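PDB 6F5Z: UPF0434 family protein from Haloferax volcanii, which probably acts as a Trm112-type activator, forming a complex with a partner methyltransferase in a holoenzyme linked to translation. Local coordinates for residues L20-D23 / E29-E32; D7-P12 / G33-T38; S16-E21 / E42-E47. All blocks are in the same frame, centred on the assembly; numbering follows the deposited sequence.

Contact 1: residues L20-D23 / E29-E32; sequences LEVD and EIIE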
loop_
_atom_site.group_PDB
_atom_site.type_symbol
_atom_site.label_atom_id
_atom_site.label_comp_id
_atom_site.label_asym_id
_atom_site.label_seq_id
_atom_site.Cartn_x
_atom_site.Cartn_y
_atom_site.Cartn_z
ATOM N N LEU C 20 -5.354 35.217 -12.969
ATOM C CA LEU C 20 -3.920 35.426 -13.125
ATOM C C LEU C 20 -3.644 36.763 -13.793
ATOM O O LEU C 20 -4.211 37.052 -14.869
ATOM C CB LEU C 20 -3.312 34.285 -13.976
ATOM C CG LEU C 20 -1.842 34.432 -14.391
ATOM C CD1 LEU C 20 -0.913 34.374 -13.159
ATOM C CD2 LEU C 20 -1.464 33.390 -15.389
ATOM N N GLU C 21 -2.730 37.539 -13.193
ATOM C CA GLU C 21 -2.161 38.756 -13.761
ATOM C C GLU C 21 -0.664 38.466 -13.944
ATOM O O GLU C 21 0.009 38.006 -13.001
ATOM C CB GLU C 21 -2.327 39.968 -12.848
ATOM C CG GLU C 21 -3.762 40.422 -12.704
ATOM C CD GLU C 21 -3.901 41.756 -11.991
ATOM O OE1 GLU C 21 -2.902 42.236 -11.404
ATOM O OE2 GLU C 21 -5.038 42.281 -11.957
ATOM N N VAL C 22 -0.125 38.733 -15.147
ATOM C CA VAL C 22 1.282 38.457 -15.437
ATOM C C VAL C 22 2.069 39.745 -15.615
ATOM O O VAL C 22 1.678 40.604 -16.417
ATOM C CB VAL C 22 1.375 37.573 -16.707
ATOM C CG1 VAL C 22 2.813 37.298 -17.104
ATOM C CG2 VAL C 22 0.640 36.250 -16.528
ATOM N N ASP C 23 3.192 39.862 -14.904
ATOM C CA ASP C 23 4.088 40.981 -15.092
ATOM C C ASP C 23 5.335 40.580 -15.822
ATOM O O ASP C 23 5.911 41.411 -16.504
ATOM C CB ASP C 23 4.442 41.658 -13.777
ATOM C CG ASP C 23 3.260 42.404 -13.254
ATOM O OD1 ASP C 23 2.837 43.390 -13.919
ATOM O OD2 ASP C 23 2.694 41.960 -12.266
ATOM N N GLU C 29 6.380 29.723 -18.516
ATOM C CA GLU C 29 6.820 30.074 -17.167
ATOM C C GLU C 29 6.368 31.473 -16.720
ATOM O O GLU C 29 6.768 32.455 -17.321
ATOM C CB GLU C 29 8.361 29.945 -17.072
ATOM C CG GLU C 29 8.910 30.185 -15.671
ATOM C CD GLU C 29 8.487 29.187 -14.610
ATOM O OE1 GLU C 29 7.960 28.106 -14.963
ATOM O OE2 GLU C 29 8.730 29.474 -13.417
ATOM N N ILE C 30 5.555 31.569 -15.658
ATOM C CA ILE C 30 5.185 32.851 -15.069
ATOM C C ILE C 30 6.207 33.156 -13.980
ATOM O O ILE C 30 6.322 32.389 -13.012
ATOM C CB ILE C 30 3.760 32.818 -14.491
ATOM C CG1 ILE C 30 2.724 32.364 -15.543
ATOM C CG2 ILE C 30 3.390 34.205 -13.931
ATOM C CD1 ILE C 30 2.780 33.152 -16.893
ATOM N N ILE C 31 6.921 34.288 -14.110
ATOM C CA ILE C 31 8.008 34.643 -13.190
ATOM C C ILE C 31 7.531 35.674 -12.187
ATOM O O ILE C 31 7.808 35.518 -10.993
ATOM C CB ILE C 31 9.243 35.149 -13.979
ATOM C CG1 ILE C 31 9.688 34.103 -15.036
ATOM C CG2 ILE C 31 10.386 35.532 -13.027
ATOM C CD1 ILE C 31 10.575 34.624 -16.116
ATOM N N GLU C 32 6.806 36.720 -12.650
ATOM C CA GLU C 32 6.284 37.736 -11.756
ATOM C C GLU C 32 4.824 37.952 -12.089
ATOM O O GLU C 32 4.472 37.945 -13.262
ATOM C CB GLU C 32 7.042 39.064 -11.908
ATOM C CG GLU C 32 8.509 38.971 -11.557
ATOM C CD GLU C 32 8.850 38.576 -10.127
ATOM O OE1 GLU C 32 8.028 38.869 -9.220
ATOM O OE2 GLU C 32 10.002 38.129 -9.903
#

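Contact 2: residues D7-P12 / G33-T38; sequences DILCDP and GRLIGT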
loop_
_atom_site.group_PDB
_atom_site.type_symbol
_atom_site.label_atom_id
_atom_site.label_comp_id
_atom_site.label_asym_id
_atom_site.label_seq_id
_atom_site.Cartn_x
_atom_site.Cartn_y
_atom_site.Cartn_z
ATOM N N ASP C 7 -3.974 25.599 -13.711
ATOM C CA ASP C 7 -5.355 25.241 -13.977
ATOM C C ASP C 7 -6.034 24.597 -12.788
ATOM O O ASP C 7 -7.262 24.712 -12.685
ATOM C CB ASP C 7 -5.484 24.382 -15.244
ATOM C CG ASP C 7 -4.833 23.003 -15.191
ATOM O OD1 ASP C 7 -3.907 22.814 -14.387
ATOM O OD2 ASP C 7 -5.273 22.107 -15.948
ATOM N N ILE C 8 -5.261 23.963 -11.878
ATOM C CA ILE C 8 -5.873 23.302 -10.726
ATOM C C ILE C 8 -5.705 24.073 -9.436
ATOM O O ILE C 8 -6.070 23.564 -8.373
ATOM C CB ILE C 8 -5.399 21.843 -10.579
ATOM C CG1 ILE C 8 -3.892 21.776 -10.265
ATOM C CG2 ILE C 8 -5.814 21.025 -11.816
ATOM C CD1 ILE C 8 -3.415 20.393 -9.736
ATOM N N LEU C 9 -5.121 25.276 -9.494
ATOM C CA LEU C 9 -4.988 26.070 -8.289
ATOM C C LEU C 9 -6.286 26.799 -7.980
ATOM O O LEU C 9 -7.037 27.142 -8.893
ATOM C CB LEU C 9 -3.862 27.099 -8.438
ATOM C CG LEU C 9 -2.445 26.534 -8.648
ATOM C CD1 LEU C 9 -1.439 27.683 -8.811
ATOM C CD2 LEU C 9 -2.007 25.630 -7.459
ATOM N N CYS C 10 -6.526 27.048 -6.705
ATOM C CA CYS C 10 -7.692 27.793 -6.287
ATOM C C CYS C 10 -7.373 28.594 -5.062
ATOM O O CYS C 10 -6.327 28.421 -4.431
ATOM C CB CYS C 10 -8.872 26.864 -6.048
ATOM S SG CYS C 10 -8.604 25.723 -4.677
ATOM N N ASP C 11 -8.257 29.559 -4.729
ATOM C CA ASP C 11 -8.045 30.354 -3.552
ATOM C C ASP C 11 -8.067 29.441 -2.317
ATOM O O ASP C 11 -9.015 28.711 -2.139
ATOM C CB ASP C 11 -9.172 31.390 -3.448
ATOM C CG ASP C 11 -8.931 32.504 -2.459
ATOM O OD1 ASP C 11 -8.351 32.239 -1.371
ATOM O OD2 ASP C 11 -9.388 33.639 -2.729
ATOM N N PRO C 12 -7.020 29.417 -1.491
ATOM C CA PRO C 12 -7.042 28.516 -0.316
ATOM C C PRO C 12 -8.142 28.834 0.672
ATOM O O PRO C 12 -8.562 27.932 1.393
ATOM C CB PRO C 12 -5.671 28.736 0.326
ATOM C CG PRO C 12 -5.220 30.110 -0.148
ATOM C CD PRO C 12 -5.769 30.205 -1.559
ATOM N N GLY C 33 4.003 38.149 -11.065
ATOM C CA GLY C 33 2.585 38.335 -11.284
ATOM C C GLY C 33 1.835 38.076 -10.002
ATOM O O GLY C 33 2.413 38.167 -8.916
ATOM N N ARG C 34 0.551 37.795 -10.141
ATOM C CA ARG C 34 -0.239 37.517 -8.962
ATOM C C ARG C 34 -1.468 36.719 -9.351
ATOM O O ARG C 34 -1.915 36.765 -10.495
ATOM C CB ARG C 34 -0.625 38.814 -8.219
ATOM C CG ARG C 34 -1.477 39.751 -9.055
ATOM C CD ARG C 34 -1.340 41.235 -8.642
ATOM N NE ARG C 34 0.068 41.615 -8.613
ATOM C CZ ARG C 34 0.794 41.908 -9.697
ATOM N NH1 ARG C 34 0.214 42.005 -10.890
ATOM N NH2 ARG C 34 2.092 42.134 -9.588
ATOM N N LEU C 35 -2.016 36.004 -8.371
ATOM C CA LEU C 35 -3.237 35.238 -8.493
ATOM C C LEU C 35 -4.237 35.929 -7.578
ATOM O O LEU C 35 -3.937 36.131 -6.400
ATOM C CB LEU C 35 -2.967 33.783 -8.019
ATOM C CG LEU C 35 -2.179 32.989 -9.053
ATOM C CD1 LEU C 35 -1.510 31.742 -8.411
ATOM C CD2 LEU C 35 -3.075 32.538 -10.213
ATOM N N ILE C 36 -5.366 36.363 -8.123
ATOM C CA ILE C 36 -6.331 37.137 -7.348
ATOM C C ILE C 36 -7.614 36.380 -7.150
ATOM O O ILE C 36 -8.194 35.898 -8.114
ATOM C CB ILE C 36 -6.587 38.498 -8.048
ATOM C CG1 ILE C 36 -5.272 39.283 -8.256
ATOM C CG2 ILE C 36 -7.596 39.334 -7.221
ATOM C CD1 ILE C 36 -5.390 40.531 -9.119
ATOM N N GLY C 37 -8.036 36.260 -5.889
ATOM C CA GLY C 37 -9.281 35.586 -5.572
ATOM C C GLY C 37 -10.469 36.302 -6.202
ATOM O O GLY C 37 -10.696 37.474 -5.898
ATOM N N THR C 38 -11.210 35.615 -7.078
ATOM C CA THR C 38 -12.386 36.192 -7.773
ATOM C C THR C 38 -13.550 36.478 -6.813
ATOM O O THR C 38 -14.491 37.195 -7.206
ATOM C CB THR C 38 -12.850 35.266 -8.903
ATOM O OG1 THR C 38 -13.179 34.005 -8.346
ATOM C CG2 THR C 38 -11.797 35.129 -10.055
#

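Contact 3: residues S16-E21 / E42-E47; sequences SELELE and EVYPIE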
loop_
_atom_site.group_PDB
_atom_site.type_symbol
_atom_site.label_atom_id
_atom_site.label_comp_id
_atom_site.label_asym_id
_atom_site.label_seq_id
_atom_site.Cartn_x
_atom_site.Cartn_y
_atom_site.Cartn_z
ATOM N N SER C 16 -12.346 29.048 -4.418
ATOM C CA SER C 16 -12.873 29.689 -5.604
ATOM C C SER C 16 -11.769 29.925 -6.637
ATOM O O SER C 16 -10.572 29.773 -6.366
ATOM C CB SER C 16 -13.563 30.998 -5.223
ATOM O OG SER C 16 -12.662 31.810 -4.497
ATOM N N GLU C 17 -12.184 30.314 -7.834
ATOM C CA GLU C 17 -11.283 30.558 -8.942
ATOM C C GLU C 17 -10.360 31.745 -8.670
ATOM O O GLU C 17 -10.773 32.718 -8.028
ATOM C CB GLU C 17 -12.147 30.843 -10.203
ATOM C CG GLU C 17 -11.403 30.798 -11.531
ATOM C CD GLU C 17 -10.886 29.451 -12.018
ATOM O OE1 GLU C 17 -10.015 29.454 -12.918
ATOM O OE2 GLU C 17 -11.350 28.399 -11.518
ATOM N N LEU C 18 -9.113 31.658 -9.191
ATOM C CA LEU C 18 -8.143 32.746 -9.141
ATOM C C LEU C 18 -8.008 33.329 -10.536
ATOM O O LEU C 18 -8.013 32.604 -11.540
ATOM C CB LEU C 18 -6.744 32.238 -8.721
ATOM C CG LEU C 18 -6.709 31.668 -7.307
ATOM C CD1 LEU C 18 -5.498 30.700 -7.163
ATOM C CD2 LEU C 18 -6.622 32.771 -6.235
ATOM N N GLU C 19 -7.798 34.631 -10.596
ATOM C CA GLU C 19 -7.508 35.345 -11.830
ATOM C C GLU C 19 -5.988 35.525 -11.843
ATOM O O GLU C 19 -5.425 36.006 -10.873
ATOM C CB GLU C 19 -8.203 36.731 -11.787
ATOM C CG GLU C 19 -7.873 37.675 -12.935
ATOM C CD GLU C 19 -8.036 39.159 -12.637
ATOM O OE1 GLU C 19 -7.309 39.967 -13.258
ATOM O OE2 GLU C 19 -8.878 39.515 -11.778
ATOM N N LEU C 20 -5.354 35.217 -12.969
ATOM C CA LEU C 20 -3.920 35.426 -13.125
ATOM C C LEU C 20 -3.644 36.763 -13.793
ATOM O O LEU C 20 -4.211 37.052 -14.869
ATOM C CB LEU C 20 -3.312 34.285 -13.976
ATOM C CG LEU C 20 -1.842 34.432 -14.391
ATOM C CD1 LEU C 20 -0.913 34.374 -13.159
ATOM C CD2 LEU C 20 -1.464 33.390 -15.389
ATOM N N GLU C 21 -2.730 37.539 -13.193
ATOM C CA GLU C 21 -2.161 38.756 -13.761
ATOM C C GLU C 21 -0.664 38.466 -13.944
ATOM O O GLU C 21 0.009 38.006 -13.001
ATOM C CB GLU C 21 -2.327 39.968 -12.848
ATOM C CG GLU C 21 -3.762 40.422 -12.704
ATOM C CD GLU C 21 -3.901 41.756 -11.991
ATOM O OE1 GLU C 21 -2.902 42.236 -11.404
ATOM O OE2 GLU C 21 -5.038 42.281 -11.957
ATOM N N GLU C 42 -8.528 38.425 -2.411
ATOM C CA GLU C 42 -7.176 38.288 -1.847
ATOM C C GLU C 42 -6.142 38.153 -2.987
ATOM O O GLU C 42 -6.414 37.561 -4.028
ATOM C CB GLU C 42 -7.095 37.095 -0.870
ATOM C CG GLU C 42 -7.935 37.298 0.387
ATOM C CD GLU C 42 -7.596 38.436 1.340
ATOM O OE1 GLU C 42 -6.483 39.007 1.254
ATOM O OE2 GLU C 42 -8.450 38.725 2.214
ATOM N N VAL C 43 -4.982 38.781 -2.800
ATOM C CA VAL C 43 -3.911 38.808 -3.790
ATOM C C VAL C 43 -2.799 37.876 -3.321
ATOM O O VAL C 43 -2.225 38.108 -2.260
ATOM C CB VAL C 43 -3.391 40.251 -4.031
ATOM C CG1 VAL C 43 -2.228 40.244 -5.044
ATOM C CG2 VAL C 43 -4.526 41.171 -4.514
ATOM N N TYR C 44 -2.491 36.855 -4.125
ATOM C CA TYR C 44 -1.449 35.851 -3.846
ATOM C C TYR C 44 -0.316 36.127 -4.829
ATOM O O TYR C 44 -0.471 35.884 -6.036
ATOM C CB TYR C 44 -2.038 34.450 -3.999
ATOM C CG TYR C 44 -3.188 34.244 -3.032
ATOM C CD1 TYR C 44 -2.951 34.001 -1.680
ATOM C CD2 TYR C 44 -4.512 34.266 -3.470
ATOM C CE1 TYR C 44 -3.997 33.819 -0.783
ATOM C CE2 TYR C 44 -5.570 34.051 -2.582
ATOM C CZ TYR C 44 -5.304 33.832 -1.236
ATOM O OH TYR C 44 -6.304 33.629 -0.298
ATOM N N PRO C 45 0.816 36.679 -4.362
ATOM C CA PRO C 45 1.865 37.068 -5.319
ATOM C C PRO C 45 2.628 35.897 -5.881
ATOM O O PRO C 45 2.823 34.903 -5.187
ATOM C CB PRO C 45 2.777 37.966 -4.489
ATOM C CG PRO C 45 2.669 37.387 -3.083
ATOM C CD PRO C 45 1.204 36.962 -2.967
ATOM N N ILE C 46 3.125 36.044 -7.111
ATOM C CA ILE C 46 4.024 35.063 -7.730
ATOM C C ILE C 46 5.343 35.796 -7.793
ATOM O O ILE C 46 5.426 36.860 -8.431
ATOM C CB ILE C 46 3.559 34.677 -9.134
ATOM C CG1 ILE C 46 2.150 34.036 -9.083
ATOM C CG2 ILE C 46 4.585 33.775 -9.804
ATOM C CD1 ILE C 46 1.433 33.871 -10.479
ATOM N N GLU C 47 6.341 35.280 -7.062
ATOM C CA GLU C 47 7.603 35.956 -6.864
ATOM C C GLU C 47 8.692 35.066 -7.335
ATOM O O GLU C 47 8.861 33.976 -6.790
ATOM C CB GLU C 47 7.788 36.282 -5.369
ATOM C CG GLU C 47 6.641 37.107 -4.815
ATOM C CD GLU C 47 6.621 37.199 -3.304
ATOM O OE1 GLU C 47 6.988 36.223 -2.612
ATOM O OE2 GLU C 47 6.290 38.293 -2.809
#

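Contact 1: residues L20-D23 / E29-E32
The joint between the long antiparallel sheet and the small hairpin of strands 24-26 and 29-31 is closed by Asp23 and Glu32, two residues at which the chain turns a corner. Across it runs a single backbone hydrogen bond, from Asp23 N to Glu32 O (2.8 Å, 158° at the hydrogen). The donor sits above the carbonyl plane, 39° out of it, and so does not use a lone pair. Beside this bond the two side chains meet through their first carbons, Asp23 CB and Glu32 CB lying 4.1 Å apart. Their carboxylates then diverge to separate partners, Asp23 OD2 to a salt bridge with Arg34 and Glu32 OE2 to the amide of Asp48. Glu32 also forms, with Ile31, a classic beta bulge opposite Glu24. Further in, the contact turns apolar. Ile30 has CG1 beside its own backbone N (chi1 -55°), and its terminal CD1 meets the fork of Val22, 3.8 Å from CG2 and 4.2 Å from CG1, with the two side chains crossing at about a right angle. Leu20 adds a looser touch, its CD2 lying 4.3 Å from Ile30 CG1, while Met6 and Glu3 border both residues.

Contact 2: residues D7-P12 / G33-T38
The flat group here is the carboxylate of Asp11, which offers its OD2 corner to the backbone of Gly37, with CA 3.4 Å from that oxygen and displaced to one side of the carboxylate plane. The setting is the Trm112-like domain, of the zinc-beta-ribbon clan, where the loop 7-12 lies against strand 33-37, an inner strand of the antiparallel sheet. On the same side of the carboxylate plane as Gly37 CA, at the other corner, lies the Tyr44 hydroxyl, hydrogen-bonded to OD1. OD1 is also bonded to the amide of Leu13, and OD2 to Thr40 OG1. Several bonds thus fix the rotation of a buried acid, none of them coming from residues 33-38. Asp11 reaches the sheet because its CG stands opposite the backbone N (chi1 -166°), and Gly37, lacking a side chain, lets the oxygen come close to the strand. At the middle of the strand, Leu35 points back toward the loop and the chemistry is purely apolar. Leu9 meets it there and packs on Phe99 of the methyltransferase chain as well, so that the loop lies between the sheet and the partner enzyme. The two leucines cross at about a right angle, touching through one methyl each, Leu9 CD1 and Leu35 CD1, at 4.1 Å.

Contact 3: residues S16-E21 / E42-E47
Leu18 and Tyr44, the closest backbone pair of strands 18-22 and 43-47, keep their CA atoms 9.1 Å apart, because strand 33-37 runs between them and is backbone hydrogen-bonded to each of them. What joins these two strands directly is therefore side chain alone, reaching across the intervening strand. Leu18 brings CD2 obliquely to the CD2-CE2 bond of the phenol ring, 3.8 Å from Tyr44 CD2 and 4.0 Å from Tyr44 CE2. The two side chains cross at about a right angle. The hydroxyl of Tyr44 is hydrogen-bonded to Asp11 OD1, in the loop before strand 18-22. The sheet is a simple antiparallel meander in which strands 18-22, 33-37, 43-47 and 50-51 follow one another in space as in sequence. Both strands of this contact are antiparallel to 33-37 and so run in the same direction, and alternate residues of each turn to a common face. Leu35 of strand 33-37 lies on that face and packs against Leu18, Leu20 and Ile46. Two residues further along, Leu20 and Ile46 repeat the bridge with methyl groups only, Leu20 CD1 standing 3.6 Å from Ile46 CD1. Leu20 manages this although its CB does not point at the other strand: with CG opposite the backbone N (chi1 173°), the branch swings over to Ile46. Ile46 instead points toward its partner and extends through CG1, anti to its carbonyl carbon, to the terminal methyl that makes the touch, again at about a right angle.

In the fold
Contacts 2 and 3 lie only about 4 Å apart between centres, close to the centre of the folded chain, whereas contact 1 lies toward the surface, where the four strands pass into the hairpin. All three reach the four-stranded sheet. Contacts 1 and 3 share strand 18-22 and meet at Leu20, whose two methyls divide between them, CD2 serving the hairpin and CD1 strand 43-47. Contact 2 brings strand 33-37 against the loop facing the methyltransferase chain. The chemistry follows position: contact 3 is wholly apolar, contact 2 combines leucines with a buried acid, and contact 1 has a backbone hydrogen bond flanked by carboxylates held from outside the contact, with Arg34 of strand 33-37 pairing with Glu21 and Asp23.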